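Local coordinates for protein esterase (PDB 3H2G) that acts as an esterase of the secretory lipase family that degrades rice cell walls and is associated with virulence of Xanthomonas oryzae on rice, at residues Gly5-Ser10 / Arg156-His161. Residues are numbered along the deposited sequence; the frame is centred on the assembly and turned at random.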
loop_
_atom_site.group_PDB
_atom_site.type_symbol
_atom_site.label_atom_id
_atom_site.label_comp_id
_atom_site.label_asym_id
_atom_site.label_seq_id
_atom_site.Cartn_x
_atom_site.Cartn_y
_atom_site.Cartn_z
ATOM N N GLY A 5 -15.244 -7.156 -10.292
ATOM C CA GLY A 5 -14.372 -6.800 -11.397
ATOM C C GLY A 5 -15.065 -6.092 -12.548
ATOM O O GLY A 5 -14.402 -5.613 -13.471
ATOM N N THR A 6 -16.392 -6.026 -12.513
ATOM C CA THR A 6 -17.138 -5.360 -13.578
ATOM C C THR A 6 -16.715 -3.898 -13.712
ATOM O O THR A 6 -16.650 -3.169 -12.720
ATOM C CB THR A 6 -18.666 -5.413 -13.322
ATOM O OG1 THR A 6 -19.119 -6.771 -13.389
ATOM C CG2 THR A 6 -19.413 -4.587 -14.364
ATOM N N LEU A 7 -16.424 -3.477 -14.941
ATOM C CA LEU A 7 -16.017 -2.098 -15.211
ATOM C C LEU A 7 -17.260 -1.214 -15.313
ATOM O O LEU A 7 -18.086 -1.396 -16.211
ATOM C CB LEU A 7 -15.232 -2.025 -16.524
ATOM C CG LEU A 7 -14.727 -0.646 -16.960
ATOM C CD1 LEU A 7 -13.615 -0.183 -16.025
ATOM C CD2 LEU A 7 -14.216 -0.718 -18.389
ATOM N N LEU A 8 -17.387 -0.257 -14.397
ATOM C CA LEU A 8 -18.536 0.646 -14.379
ATOM C C LEU A 8 -18.323 1.890 -15.243
ATOM O O LEU A 8 -19.201 2.271 -16.017
ATOM C CB LEU A 8 -18.851 1.044 -12.934
ATOM C CG LEU A 8 -19.255 -0.144 -12.052
ATOM C CD1 LEU A 8 -19.406 0.301 -10.604
ATOM C CD2 LEU A 8 -20.559 -0.737 -12.569
ATOM N N THR A 9 -17.169 2.533 -15.092
ATOM C CA THR A 9 -16.832 3.707 -15.893
ATOM C C THR A 9 -15.321 3.731 -16.089
ATOM O O THR A 9 -14.576 3.108 -15.333
ATOM C CB THR A 9 -17.244 5.042 -15.217
ATOM O OG1 THR A 9 -16.386 5.303 -14.098
ATOM C CG2 THR A 9 -18.698 4.988 -14.741
ATOM N N SER A 10 -14.873 4.443 -17.115
ATOM C CA SER A 10 -13.449 4.570 -17.389
ATOM C C SER A 10 -13.261 5.883 -18.126
ATOM O O SER A 10 -14.144 6.327 -18.862
ATOM C CB SER A 10 -12.933 3.394 -18.227
ATOM O OG SER A 10 -13.579 3.316 -19.483
ATOM N N ARG A 156 -8.301 -4.923 -16.922
ATOM C CA ARG A 156 -8.145 -5.833 -18.051
ATOM C C ARG A 156 -9.251 -5.622 -19.081
ATOM O O ARG A 156 -9.043 -5.825 -20.281
ATOM C CB ARG A 156 -8.129 -7.290 -17.570
ATOM C CG ARG A 156 -6.749 -7.741 -17.103
ATOM C CD ARG A 156 -6.760 -9.173 -16.578
ATOM N NE ARG A 156 -5.414 -9.737 -16.508
ATOM C CZ ARG A 156 -5.132 -10.933 -16.000
ATOM N NH1 ARG A 156 -6.103 -11.691 -15.515
ATOM N NH2 ARG A 156 -3.883 -11.378 -15.991
ATOM N N SER A 157 -10.429 -5.219 -18.615
ATOM C CA SER A 157 -11.540 -4.961 -19.521
ATOM C C SER A 157 -11.234 -3.695 -20.319
ATOM O O SER A 157 -11.503 -3.624 -21.521
ATOM C CB SER A 157 -12.843 -4.796 -18.739
ATOM O OG SER A 157 -13.191 -6.015 -18.106
ATOM N N VAL A 158 -10.661 -2.698 -19.650
ATOM C CA VAL A 158 -10.303 -1.460 -20.330
ATOM C C VAL A 158 -9.231 -1.787 -21.367
ATOM O O VAL A 158 -9.296 -1.340 -22.512
ATOM C CB VAL A 158 -9.737 -0.406 -19.341
ATOM C CG1 VAL A 158 -9.257 0.827 -20.108
ATOM C CG2 VAL A 158 -10.804 -0.014 -18.332
ATOM N N LEU A 159 -8.250 -2.585 -20.958
ATOM C CA LEU A 159 -7.157 -2.971 -21.841
ATOM C C LEU A 159 -7.638 -3.804 -23.028
ATOM O O LEU A 159 -7.133 -3.650 -24.143
ATOM C CB LEU A 159 -6.094 -3.732 -21.044
ATOM C CG LEU A 159 -5.429 -2.871 -19.962
ATOM C CD1 LEU A 159 -4.777 -3.755 -18.908
ATOM C CD2 LEU A 159 -4.411 -1.937 -20.616
ATOM N N GLN A 160 -8.611 -4.683 -22.792
ATOM C CA GLN A 160 -9.159 -5.517 -23.861
ATOM C C GLN A 160 -9.816 -4.649 -24.930
ATOM O O GLN A 160 -9.622 -4.865 -26.128
ATOM C CB GLN A 160 -10.204 -6.493 -23.305
ATOM C CG GLN A 160 -9.639 -7.622 -22.462
ATOM C CD GLN A 160 -10.722 -8.517 -21.880
ATOM O OE1 GLN A 160 -11.545 -9.072 -22.610
ATOM N NE2 GLN A 160 -10.725 -8.662 -20.557
ATOM N N HIS A 161 -10.600 -3.672 -24.489
ATOM C CA HIS A 161 -11.290 -2.776 -25.409
ATOM C C HIS A 161 -10.296 -1.957 -26.230
ATOM O O HIS A 161 -10.517 -1.696 -27.413
ATOM C CB HIS A 161 -12.221 -1.843 -24.632
ATOM C CG HIS A 161 -13.099 -1.007 -25.507
ATOM N ND1 HIS A 161 -13.892 -1.547 -26.497
ATOM C CD2 HIS A 161 -13.314 0.330 -25.542
ATOM C CE1 HIS A 161 -14.555 -0.580 -27.105
ATOM N NE2 HIS A 161 -14.222 0.569 -26.545
HETATM O O HOH W 1 -14.752 -6.506 -16.158
#
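Leu7 and Ser10, on edge strand 7-16, meet Ser157 and Val158 near the C-terminal end of helix 141-162. The axes of strand 7-10 and helix 156-161 approach to 9.8 Å and make an angle of 62°, and two residues from each segment meet. Leu7 pairs with Ser157 at a CA-CA distance of 6.8 Å, and Ser10 lies nearest Val158. Between them, Leu8 and Thr9 both face Thr50 of strand 43-54, a classic beta bulge. This places Leu7 and Ser10, three positions apart, with their side chains leaving the backbone toward the helix.

The apolar part of the contact is one methyl, Val158 CG2, set against the forked end of Leu7. It lies 3.5 Å from Leu7 CD2, a tight fit, and 3.6 Å from Leu7 CD1, and the two side chains run roughly perpendicular to each other. With CG anti to the backbone N (chi1 180°), both methyls of Leu7 lie beside Val158 CG2. Ser10 adds its CB at 4.0 Å from the same Val158 CG2. Leu7 CB also comes within 4.3 Å of Ser157 CB. Val158 thus meets Leu7 and Ser10 of the edge strand as well as Leu67 of strand 60-71, while Phe49 of strand 43-54 touches both Leu7 and Ser10.

No direct hydrogen bond joins the segments. A water instead donates to Gly5 O at 2.9 Å and lies 2.5 Å from Ser157 OG, a separation shorter than usual for a hydrogen bond and therefore less sure. The chemistry is thus a small methyl contact with a probable water bridge beside it, joining the edge of the sheet to a helix of the alpha/beta-hydrolase-type domain by shape and solvent rather than by charge.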